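Local structure of periplasmic His/Glu/Gln/Arg/opine family-binding protein (Silicibacter pomeroyi, 3I6V) at residues P91-Y96 with A151-L156; V97-G102 with G165-V170; S106-A111 with G144-V149. The protein binds lysine and probably serves as the periplasmic solute-binding component of an ABC transporter for amino acids or opines. All coordinates share one frame; numbering follows the deposited sequence. Where two conformers were deposited one is given.

The three contacts hold strands of one mixed sheet in the same lobe. Contact 1 lies closest to the middle of the chain and to the bound lysine; contacts 2 and 3, whose centres lie about 22 and 20 Å from the centre of the chain, reach the lobe's outer end and include exposed loop residues. Strand 93-98 serves contacts 1 and 2, strand 148-152 contacts 1 and 3, and a probable hydrogen bond from V97 N to V149 O joins contacts 2 and 3. Contacts 1 and 2 are antiparallel, contact 3 parallel. Charged and hydroxyl groups mark contact 1, apolar packing and a methionine sulfur contact 2, and an aspartate accepting from a backbone N-H contact 3.

Contact 1: residues P91-Y96 with A151-L156; sequences PTASSY and ADRDYL
With CG anti to its backbone N (chi1 -175°) and the chain extended as far as NE, R153 runs alongside S95, whose hydroxyl is turned beside its own backbone N. S95 OG thus rests against the arginine stem, 3.5 Å from R153 CB, and lies at the edge of the guanidinium, near its plane. Both polar ends are fixed by D173, which bonds S95 OG and forms a salt bridge with R153 NH1, while the ring of F169 offers the guanidinium a cation-pi contact. The backbones pair antiparallel. S95 and A151 form a hydrogen-bonded pair, S95 N reaching A151 O at 2.9 Å and A151 N returning to S95 O at 3.1 Å. One step on, S94 and D152 are a non-hydrogen-bonded pair, and S94 CA-H leans on A151 O, with S94 CA 3.3 Å from A151 O. Past the last bridge, R153 N, at the first residue of the helix, still donates to A93 O at 2.9 Å, well tilted from the carbonyl plane. D152 stands at the N-cap, where its OD2 accepts Y155 N at 3.1 Å on the anti side and also bonds Y18 OH. L156 CD1 packs against S95 O at 3.4 Å, on the face that carries S95 and A151. The D152 side chain lies about 5 Å from the bound lysine, nearest atoms, and S94 OG bonds Q117 of its pocket, so this strand-to-helix turn sits beside the ligand cleft. An antiparallel strand entering from the other lobe and inserted beside the parallel ones is characteristic of the type II periplasmic-binding-protein fold.

Contact 2: residues V97-G102 with G165-V170; sequences VATSDG and GELMFV
M168 O is approached by two donors from strand 93-98: A98 N gives it a straight bond of 2.9 Å (164°) in the carbonyl plane, and the CA-H of V97 adds a weaker contact. In that second approach V97 CA stands 3.3 Å from M168 O. A98 O is used in a similar way, taking M168 N at 2.9 Å while L167 CA-H lies close by. A98 and M168 are thus a hydrogen-bonded antiparallel pair, and their neighbours V97 and F169 a non-hydrogen-bonded one. Beyond the strand, T99 CA-H still meets E166 O. The side chain of M168 starts with CG between its backbone N and carbonyl carbon (chi1 61°) and bends again at chi2 and chi3, which folds it back across the turn at T99-D101. M168 SD then lies 3.2 Å from D101 OD2, and its methyl CE ends 3.3 Å from T99 O. This short strand 168-170 adds to the ligand-binding lobe's mixed sheet next to strand 93-98, the antiparallel member of a type II periplasmic-binding-protein core, at the end far from the lysine. V97 and F169 share the face turned to helix 153-162, where both touch L156. V97 CG2 meets the F169 ring obliquely, 3.5 Å from F169 CD2, while its CG1 packs on L167 CB. On the face with A98 and M168, A98 CB touches V170 CG2 at 3.9 Å, and V170 CG1 lies against S100 O at 3.5 Å.

Contact 3: residues S106-A111 with G144-V149; sequences SGIVAA and GEADAV
The D147 carboxylate turns its OD1 to the start of strand 108-112, where I108 N meets the oxygen's anti lone pair, away from OD2, in a nearly straight bond (2.8 Å, 174°). G107 CA lies close to the same oxygen, and a side chain at G107 would run into it. Strands 108-112 and 148-152 are parallel neighbours in the alpha/beta sheet of this lobe. Strand 127-131 and helix 134-142 lead into strand 148-152 by a beta-alpha-beta crossover, past the intervening strand 108-112. With CG beside its backbone N, the D147 chi1 of -65° carries the carboxylate to the I108 backbone N, OD1 foremost, while I108 O faces the D147 and A148 backbones and receives weak bonds from both of their N-H groups. With an alanine here the carboxylate is gone, and I108 N would probably be left without its acceptor and the start of strand 108-112 less firmly set. Further along, A110 N donates to A148 O at 2.9 Å in the carbonyl plane, and V109 CA-H touches the same oxygen. Apolar groups fill in at one side: A146 CB touches both I108 CG2, at 3.9 Å, and A110 CB, at 4.0 Å. V149, which packs on T137 and V141 of helix 134-142, sets its CG2 against A110 O at 3.6 Å.

Contact 1: residues P91-Y96 with A151-L156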
ATOM      1  N   PRO A  91      -5.073  -1.080 -10.334  1.00 28.00           N
ATOM      2  CA  PRO A  91      -4.501  -2.322  -9.821  1.00 28.33           C
ATOM      3  C   PRO A  91      -3.083  -2.465 -10.355  1.00 28.55           C
ATOM      4  O   PRO A  91      -2.856  -2.248 -11.553  1.00 27.68           O
ATOM      5  CB  PRO A  91      -5.417  -3.413 -10.410  1.00 28.72           C
ATOM      6  CG  PRO A  91      -6.723  -2.705 -10.736  1.00 29.04           C
ATOM      7  CD  PRO A  91      -6.335  -1.296 -11.084  1.00 27.84           C
ATOM      8  N   THR A  92      -2.117  -2.740  -9.483  1.00 28.22           N
ATOM      9  CA  THR A  92      -0.746  -3.044  -9.977  1.00 28.80           C
ATOM     10  C   THR A  92      -0.251  -4.411  -9.470  1.00 28.37           C
ATOM     11  O   THR A  92      -0.798  -4.965  -8.520  1.00 27.73           O
ATOM     12  CB  THR A  92       0.269  -1.905  -9.693  1.00 29.81           C
ATOM     13  OG1 THR A  92       0.257  -1.592  -8.298  1.00 31.16           O
ATOM     14  CG2 THR A  92      -0.079  -0.613 -10.506  1.00 31.43           C
ATOM     15  N   ALA A  93       0.784  -4.948 -10.102  1.00 26.44           N
ATOM     16  CA  ALA A  93       1.169  -6.318  -9.857  1.00 25.84           C
ATOM     17  C   ALA A  93       1.805  -6.537  -8.489  1.00 25.03           C
ATOM     18  O   ALA A  93       2.234  -5.584  -7.813  1.00 23.98           O
ATOM     19  CB  ALA A  93       2.099  -6.809 -10.973  1.00 25.20           C
ATOM     20  N   SER A  94       1.853  -7.800  -8.097  1.00 23.86           N
ATOM     21  CA  SER A  94       2.711  -8.265  -7.018  1.00 24.89           C
ATOM     22  C   SER A  94       3.834  -9.091  -7.648  1.00 25.72           C
ATOM     23  O   SER A  94       3.646  -9.677  -8.741  1.00 25.45           O
ATOM     24  CB  SER A  94       1.912  -9.104  -6.047  1.00 24.76           C
ATOM     25  OG  SER A  94       0.959  -8.304  -5.368  1.00 25.53           O
ATOM     26  N   SER A  95       4.988  -9.145  -6.984  1.00 25.91           N
ATOM     27  CA  SER A  95       6.191  -9.770  -7.556  1.00 26.08           C
ATOM     28  C   SER A  95       7.024 -10.419  -6.483  1.00 25.43           C
ATOM     29  O   SER A  95       6.896 -10.091  -5.295  1.00 24.57           O
ATOM     30  CB  SER A  95       7.079  -8.736  -8.251  1.00 26.59           C
ATOM     31  OG  SER A  95       6.359  -7.970  -9.182  1.00 30.55           O
ATOM     32  N   TYR A  96       7.882 -11.347  -6.912  1.00 25.43           N
ATOM     33  CA  TYR A  96       8.841 -11.982  -6.027  1.00 25.88           C
ATOM     34  C   TYR A  96      10.186 -11.280  -6.165  1.00 25.79           C
ATOM     35  O   TYR A  96      10.600 -10.911  -7.266  1.00 25.73           O
ATOM     36  CB  TYR A  96       9.036 -13.462  -6.333  1.00 25.08           C
ATOM     37  CG  TYR A  96       7.829 -14.338  -6.117  1.00 26.32           C
ATOM     38  CD1 TYR A  96       6.890 -14.522  -7.141  1.00 26.84           C
ATOM     39  CD2 TYR A  96       7.632 -14.992  -4.904  1.00 26.01           C
ATOM     40  CE1 TYR A  96       5.760 -15.342  -6.952  1.00 27.59           C
ATOM     41  CE2 TYR A  96       6.534 -15.809  -4.708  1.00 27.02           C
ATOM     42  CZ  TYR A  96       5.608 -15.977  -5.731  1.00 27.21           C
ATOM     43  OH  TYR A  96       4.538 -16.784  -5.503  1.00 30.21           O
ATOM     44  N   ALA A 151       5.583  -9.221  -2.625  1.00 19.97           N
ATOM     45  CA  ALA A 151       5.087  -7.917  -2.216  1.00 20.77           C
ATOM     46  C   ALA A 151       4.645  -7.131  -3.409  1.00 21.60           C
ATOM     47  O   ALA A 151       4.800  -7.561  -4.548  1.00 22.73           O
ATOM     48  CB  ALA A 151       6.230  -7.119  -1.458  1.00 20.65           C
ATOM     49  N   ASP A 152       4.126  -5.944  -3.148  1.00 22.33           N
ATOM     50  CA  ASP A 152       3.667  -5.062  -4.196  1.00 23.28           C
ATOM     51  C   ASP A 152       4.845  -4.648  -5.064  1.00 24.36           C
ATOM     52  O   ASP A 152       5.931  -4.281  -4.527  1.00 23.75           O
ATOM     53  CB  ASP A 152       3.061  -3.844  -3.544  1.00 23.03           C
ATOM     54  CG  ASP A 152       2.546  -2.870  -4.521  1.00 27.83           C
ATOM     55  OD1 ASP A 152       1.414  -3.071  -5.022  1.00 25.95           O
ATOM     56  OD2 ASP A 152       3.266  -1.862  -4.742  1.00 31.07           O
ATOM     57  N   ARG A 153       4.645  -4.713  -6.385  1.00 23.47           N
ATOM     58  CA  ARG A 153       5.702  -4.444  -7.335  1.00 25.09           C
ATOM     59  C   ARG A 153       6.187  -2.995  -7.207  1.00 25.97           C
ATOM     60  O   ARG A 153       7.397  -2.735  -7.304  1.00 26.20           O
ATOM     61  CB  ARG A 153       5.271  -4.714  -8.785  1.00 25.38           C
ATOM     62  CG  ARG A 153       6.450  -4.550  -9.787  1.00 27.93           C
ATOM     63  CD  ARG A 153       6.104  -4.933 -11.251  1.00 30.49           C
ATOM     64  NE  ARG A 153       7.259  -4.585 -12.060  1.00 34.31           N
ATOM     65  CZ  ARG A 153       8.315  -5.373 -12.245  1.00 33.58           C
ATOM     66  NH1 ARG A 153       8.360  -6.604 -11.734  1.00 31.56           N
ATOM     67  NH2 ARG A 153       9.322  -4.935 -12.980  1.00 35.38           N
ATOM     68  N   ASP A 154       5.273  -2.053  -7.007  1.00 26.05           N
ATOM     69  CA  ASP A 154       5.713  -0.679  -6.906  1.00 27.86           C
ATOM     70  C   ASP A 154       6.509  -0.361  -5.641  1.00 27.60           C
ATOM     71  O   ASP A 154       7.321   0.580  -5.641  1.00 27.82           O
ATOM     72  CB  ASP A 154       4.571   0.295  -7.140  1.00 28.71           C
ATOM     73  CG  ASP A 154       4.109   0.280  -8.598  1.00 33.74           C
ATOM     74  OD1 ASP A 154       4.698  -0.472  -9.408  1.00 37.08           O
ATOM     75  OD2 ASP A 154       3.163   0.997  -8.922  1.00 38.60           O
ATOM     76  N   TYR A 155       6.289  -1.153  -4.588  1.00 25.71           N
ATOM     77  CA  TYR A 155       7.092  -1.047  -3.388  1.00 25.14           C
ATOM     78  C   TYR A 155       8.500  -1.611  -3.704  1.00 25.19           C
ATOM     79  O   TYR A 155       9.545  -1.017  -3.323  1.00 24.04           O
ATOM     80  CB  TYR A 155       6.437  -1.817  -2.234  1.00 24.31           C
ATOM     81  CG  TYR A 155       7.327  -1.961  -1.007  1.00 25.22           C
ATOM     82  CD1 TYR A 155       7.674  -0.849  -0.221  1.00 25.12           C
ATOM     83  CD2 TYR A 155       7.821  -3.208  -0.640  1.00 25.53           C
ATOM     84  CE1 TYR A 155       8.499  -0.999   0.922  1.00 25.48           C
ATOM     85  CE2 TYR A 155       8.622  -3.370   0.469  1.00 26.55           C
ATOM     86  CZ  TYR A 155       8.979  -2.273   1.234  1.00 27.61           C
ATOM     87  OH  TYR A 155       9.815  -2.502   2.301  1.00 28.36           O
ATOM     88  N   LEU A 156       8.527  -2.742  -4.397  1.00 23.74           N
ATOM     89  CA  LEU A 156       9.800  -3.443  -4.698  1.00 24.92           C
ATOM     90  C   LEU A 156      10.693  -2.777  -5.765  1.00 25.98           C
ATOM     91  O   LEU A 156      11.911  -2.871  -5.654  1.00 26.66           O
ATOM     92  CB  LEU A 156       9.577  -4.915  -5.054  1.00 24.54           C
ATOM     93  CG  LEU A 156       8.998  -5.795  -3.944  1.00 24.03           C
ATOM     94  CD1 LEU A 156       8.444  -7.121  -4.545  1.00 24.33           C
ATOM     95  CD2 LEU A 156       9.984  -6.069  -2.783  1.00 22.85           C
TER

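Contact 2: residues V97-G102 with G165-V170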
ATOM      1  N   VAL A  97      10.863 -11.133  -5.042  1.00 27.46           N
ATOM      2  CA  VAL A  97      12.232 -10.591  -5.035  1.00 27.88           C
ATOM      3  C   VAL A  97      13.136 -11.493  -4.223  1.00 28.33           C
ATOM      4  O   VAL A  97      12.747 -11.991  -3.175  1.00 28.83           O
ATOM      5  CB  VAL A  97      12.311  -9.119  -4.542  1.00 27.97           C
ATOM      6  CG1 VAL A  97      13.764  -8.755  -4.116  1.00 26.57           C
ATOM      7  CG2 VAL A  97      11.894  -8.199  -5.645  1.00 26.61           C
ATOM      8  N   ALA A  98      14.356 -11.708  -4.735  1.00 29.16           N
ATOM      9  CA  ALA A  98      15.282 -12.634  -4.114  1.00 30.29           C
ATOM     10  C   ALA A  98      16.748 -12.147  -4.244  1.00 31.00           C
ATOM     11  O   ALA A  98      17.023 -11.139  -4.903  1.00 31.14           O
ATOM     12  CB  ALA A  98      15.114 -14.037  -4.767  1.00 29.10           C
ATOM     13  N   THR A  99      17.666 -12.890  -3.637  1.00 33.20           N
ATOM     14  CA  THR A  99      19.117 -12.601  -3.768  1.00 35.08           C
ATOM     15  C   THR A  99      19.797 -13.364  -4.936  1.00 36.57           C
ATOM     16  O   THR A  99      20.930 -13.048  -5.307  1.00 36.75           O
ATOM     17  CB  THR A  99      19.872 -12.880  -2.460  1.00 34.43           C
ATOM     18  OG1 THR A  99      19.742 -14.266  -2.128  1.00 35.67           O
ATOM     19  CG2 THR A  99      19.313 -12.039  -1.294  1.00 33.70           C
ATOM     20  N   SER A 100      19.114 -14.360  -5.512  1.00 37.96           N
ATOM     21  CA  SER A 100      19.621 -15.043  -6.724  1.00 39.68           C
ATOM     22  C   SER A 100      18.490 -15.403  -7.678  1.00 40.63           C
ATOM     23  O   SER A 100      17.334 -15.510  -7.270  1.00 40.75           O
ATOM     24  CB  SER A 100      20.416 -16.297  -6.367  1.00 39.35           C
ATOM     25  OG  SER A 100      19.560 -17.301  -5.849  1.00 41.14           O
ATOM     26  N   ASP A 101      18.824 -15.578  -8.952  1.00 41.78           N
ATOM     27  CA  ASP A 101      17.828 -15.924  -9.968  1.00 42.72           C
ATOM     28  C   ASP A 101      17.166 -17.286  -9.730  1.00 42.08           C
ATOM     29  O   ASP A 101      15.978 -17.469 -10.032  1.00 42.13           O
ATOM     30  CB  ASP A 101      18.419 -15.805 -11.371  1.00 44.22           C
ATOM     31  CG  ASP A 101      18.640 -14.348 -11.792  1.00 47.98           C
ATOM     32  OD1 ASP A 101      19.483 -14.093 -12.682  1.00 51.76           O
ATOM     33  OD2 ASP A 101      17.970 -13.441 -11.239  1.00 52.87           O
ATOM     34  N   GLY A 102      17.909 -18.211  -9.137  1.00 40.97           N
ATOM     35  CA  GLY A 102      17.395 -19.555  -8.889  1.00 39.93           C
ATOM     36  C   GLY A 102      16.825 -19.747  -7.509  1.00 38.99           C
ATOM     37  O   GLY A 102      16.802 -20.872  -6.994  1.00 38.56           O
ATOM     38  N   GLY A 165      22.436  -4.492  -7.158  1.00 36.08           N
ATOM     39  CA  GLY A 165      22.460  -5.883  -7.609  1.00 35.17           C
ATOM     40  C   GLY A 165      22.344  -6.968  -6.555  1.00 34.74           C
ATOM     41  O   GLY A 165      22.324  -8.166  -6.904  1.00 35.27           O
ATOM     42  N   GLU A 166      22.253  -6.605  -5.270  1.00 33.05           N
ATOM     43  CA  GLU A 166      22.060  -7.632  -4.227  1.00 32.93           C
ATOM     44  C   GLU A 166      20.629  -8.242  -4.199  1.00 31.38           C
ATOM     45  O   GLU A 166      20.408  -9.305  -3.597  1.00 30.79           O
ATOM     46  CB  GLU A 166      22.408  -7.093  -2.836  1.00 34.12           C
ATOM     47  CG  GLU A 166      23.842  -6.487  -2.717  1.00 38.96           C
ATOM     48  CD  GLU A 166      24.949  -7.533  -2.732  1.00 46.04           C
ATOM     49  OE1 GLU A 166      24.658  -8.736  -2.509  1.00 48.20           O
ATOM     50  OE2 GLU A 166      26.118  -7.142  -2.963  1.00 49.24           O
ATOM     51  N   LEU A 167      19.674  -7.546  -4.811  1.00 29.82           N
ATOM     52  CA  LEU A 167      18.256  -8.005  -4.848  1.00 29.69           C
ATOM     53  C   LEU A 167      17.792  -7.939  -6.265  1.00 29.52           C
ATOM     54  O   LEU A 167      18.189  -7.045  -6.989  1.00 29.30           O
ATOM     55  CB  LEU A 167      17.321  -7.124  -4.001  1.00 27.50           C
ATOM     56  CG  LEU A 167      17.554  -7.220  -2.500  1.00 27.38           C
ATOM     57  CD1 LEU A 167      16.814  -6.067  -1.769  1.00 25.92           C
ATOM     58  CD2 LEU A 167      17.261  -8.628  -1.911  1.00 24.76           C
ATOM     59  N   MET A 168      16.936  -8.881  -6.662  1.00 30.46           N
ATOM     60  CA  MET A 168      16.448  -8.890  -8.031  1.00 30.71           C
ATOM     61  C   MET A 168      15.032  -9.497  -8.127  1.00 29.71           C
ATOM     62  O   MET A 168      14.648 -10.341  -7.330  1.00 28.82           O
ATOM     63  CB  MET A 168      17.425  -9.673  -8.932  1.00 31.10           C
ATOM     64  CG  MET A 168      17.609 -11.160  -8.517  1.00 33.84           C
ATOM     65  SD  MET A 168      19.291 -11.800  -8.877  1.00 36.20           S
ATOM     66  CE  MET A 168      20.217 -10.842  -7.678  1.00 38.13           C
ATOM     67  N   PHE A 169      14.284  -9.070  -9.130  1.00 30.50           N
ATOM     68  CA  PHE A 169      13.008  -9.733  -9.447  1.00 31.16           C
ATOM     69  C   PHE A 169      13.217 -11.156  -9.980  1.00 31.93           C
ATOM     70  O   PHE A 169      14.097 -11.393 -10.817  1.00 30.91           O
ATOM     71  CB  PHE A 169      12.239  -8.910 -10.465  1.00 31.05           C
ATOM     72  CG  PHE A 169      11.672  -7.626  -9.905  1.00 30.98           C
ATOM     73  CD1 PHE A 169      12.113  -6.384 -10.378  1.00 29.01           C
ATOM     74  CD2 PHE A 169      10.682  -7.665  -8.904  1.00 30.97           C
ATOM     75  CE1 PHE A 169      11.578  -5.182  -9.856  1.00 29.77           C
ATOM     76  CE2 PHE A 169      10.130  -6.471  -8.372  1.00 29.54           C
ATOM     77  CZ  PHE A 169      10.568  -5.228  -8.863  1.00 28.98           C
ATOM     78  N   VAL A 170      12.417 -12.096  -9.476  1.00 32.88           N
ATOM     79  CA  VAL A 170      12.424 -13.476  -9.955  1.00 33.34           C
ATOM     80  C   VAL A 170      10.971 -13.927 -10.225  1.00 34.05           C
ATOM     81  O   VAL A 170      10.017 -13.416  -9.607  1.00 33.20           O
ATOM     82  CB  VAL A 170      13.134 -14.415  -8.940  1.00 33.25           C
ATOM     83  CG1 VAL A 170      14.599 -14.026  -8.803  1.00 33.80           C
ATOM     84  CG2 VAL A 170      12.486 -14.335  -7.574  1.00 33.84           C
TER

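Contact 3: residues S106-A111 with G144-V149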
ATOM      1  N   SER A 106       9.075 -21.850  -3.974  1.00 36.78           N
ATOM      2  CA  SER A 106       8.195 -22.739  -3.240  0.50 36.50           C
ATOM      3  C   SER A 106       8.791 -23.018  -1.865  1.00 36.47           C
ATOM      4  O   SER A 106       8.282 -23.820  -1.110  1.00 36.38           O
ATOM      5  CB  SER A 106       7.929 -24.030  -4.027  0.50 36.73           C
ATOM      6  OG  SER A 106       7.141 -23.766  -5.179  0.50 35.91           O
ATOM      7  N   GLY A 107       9.885 -22.328  -1.539  1.00 36.83           N
ATOM      8  CA  GLY A 107      10.490 -22.467  -0.204  1.00 36.00           C
ATOM      9  C   GLY A 107       9.832 -21.552   0.813  1.00 35.70           C
ATOM     10  O   GLY A 107       8.577 -21.516   0.943  1.00 35.38           O
ATOM     11  N   ILE A 108      10.665 -20.817   1.547  1.00 33.88           N
ATOM     12  CA  ILE A 108      10.189 -19.901   2.588  1.00 33.07           C
ATOM     13  C   ILE A 108      10.001 -18.527   1.965  1.00 31.48           C
ATOM     14  O   ILE A 108      10.971 -17.911   1.494  1.00 30.52           O
ATOM     15  CB  ILE A 108      11.159 -19.836   3.790  1.00 33.55           C
ATOM     16  CG1 ILE A 108      11.124 -21.177   4.552  1.00 36.05           C
ATOM     17  CG2 ILE A 108      10.771 -18.698   4.706  1.00 33.34           C
ATOM     18  CD1 ILE A 108      12.362 -21.461   5.386  1.00 39.95           C
ATOM     19  N   VAL A 109       8.750 -18.057   1.940  1.00 29.93           N
ATOM     20  CA  VAL A 109       8.473 -16.768   1.320  1.00 27.67           C
ATOM     21  C   VAL A 109       7.975 -15.791   2.386  1.00 27.53           C
ATOM     22  O   VAL A 109       7.063 -16.096   3.144  1.00 27.88           O
ATOM     23  CB  VAL A 109       7.537 -16.865   0.070  1.00 28.15           C
ATOM     24  CG1 VAL A 109       7.341 -15.491  -0.571  1.00 24.88           C
ATOM     25  CG2 VAL A 109       8.137 -17.790  -0.996  1.00 26.87           C
ATOM     26  N   ALA A 110       8.671 -14.662   2.492  1.00 26.03           N
ATOM     27  CA  ALA A 110       8.308 -13.603   3.422  1.00 25.32           C
ATOM     28  C   ALA A 110       7.183 -12.744   2.812  1.00 23.43           C
ATOM     29  O   ALA A 110       7.185 -12.452   1.624  1.00 22.04           O
ATOM     30  CB  ALA A 110       9.524 -12.705   3.723  1.00 24.85           C
ATOM     31  N   ALA A 111       6.237 -12.343   3.651  1.00 22.62           N
ATOM     32  CA  ALA A 111       5.209 -11.374   3.226  1.00 21.94           C
ATOM     33  C   ALA A 111       4.793 -10.604   4.455  1.00 21.66           C
ATOM     34  O   ALA A 111       4.825 -11.126   5.587  1.00 22.37           O
ATOM     35  CB  ALA A 111       3.979 -12.082   2.608  1.00 20.77           C
ATOM     36  N   GLY A 144      19.029 -13.959   4.594  1.00 40.18           N
ATOM     37  CA  GLY A 144      18.883 -15.397   4.294  1.00 40.41           C
ATOM     38  C   GLY A 144      17.870 -16.182   5.105  1.00 40.75           C
ATOM     39  O   GLY A 144      17.773 -17.396   4.953  1.00 40.95           O
ATOM     40  N   GLU A 145      17.111 -15.512   5.967  1.00 40.36           N
ATOM     41  CA  GLU A 145      16.038 -16.182   6.705  1.00 41.03           C
ATOM     42  C   GLU A 145      14.887 -16.644   5.773  1.00 39.64           C
ATOM     43  O   GLU A 145      14.147 -17.565   6.097  1.00 39.81           O
ATOM     44  CB  GLU A 145      15.500 -15.306   7.856  1.00 41.94           C
ATOM     45  CG  GLU A 145      14.107 -15.783   8.361  1.00 46.87           C
ATOM     46  CD  GLU A 145      13.440 -14.891   9.431  1.00 51.25           C
ATOM     47  OE1 GLU A 145      13.979 -13.812   9.795  1.00 53.26           O
ATOM     48  OE2 GLU A 145      12.351 -15.297   9.906  1.00 51.70           O
ATOM     49  N   ALA A 146      14.753 -16.010   4.614  1.00 38.40           N
ATOM     50  CA  ALA A 146      13.716 -16.387   3.670  1.00 37.20           C
ATOM     51  C   ALA A 146      14.279 -16.452   2.262  1.00 36.30           C
ATOM     52  O   ALA A 146      15.148 -15.655   1.887  1.00 36.29           O
ATOM     53  CB  ALA A 146      12.533 -15.393   3.740  1.00 36.77           C
ATOM     54  N   ASP A 147      13.763 -17.397   1.482  1.00 35.12           N
ATOM     55  CA  ASP A 147      14.134 -17.580   0.066  1.00 33.49           C
ATOM     56  C   ASP A 147      13.765 -16.422  -0.860  1.00 31.95           C
ATOM     57  O   ASP A 147      14.460 -16.133  -1.842  1.00 31.55           O
ATOM     58  CB  ASP A 147      13.523 -18.910  -0.438  1.00 34.61           C
ATOM     59  CG  ASP A 147      14.129 -20.124   0.270  1.00 37.42           C
ATOM     60  OD1 ASP A 147      13.429 -20.843   1.035  1.00 38.87           O
ATOM     61  OD2 ASP A 147      15.353 -20.320   0.093  1.00 40.57           O
ATOM     62  N   ALA A 148      12.640 -15.769  -0.571  1.00 30.05           N
ATOM     63  CA  ALA A 148      12.206 -14.627  -1.355  1.00 28.11           C
ATOM     64  C   ALA A 148      11.144 -13.846  -0.577  1.00 26.19           C
ATOM     65  O   ALA A 148      10.644 -14.302   0.444  1.00 26.75           O
ATOM     66  CB  ALA A 148      11.649 -15.078  -2.723  1.00 29.38           C
ATOM     67  N   VAL A 149      10.823 -12.672  -1.074  1.00 24.96           N
ATOM     68  CA  VAL A 149       9.727 -11.875  -0.525  1.00 23.98           C
ATOM     69  C   VAL A 149       8.715 -11.702  -1.651  1.00 23.10           C
ATOM     70  O   VAL A 149       9.102 -11.492  -2.811  1.00 24.59           O
ATOM     71  CB  VAL A 149      10.208 -10.480  -0.009  1.00 23.26           C
ATOM     72  CG1 VAL A 149      11.032  -9.764  -1.092  1.00 22.32           C
ATOM     73  CG2 VAL A 149       9.012  -9.617   0.421  1.00 22.44           C
TER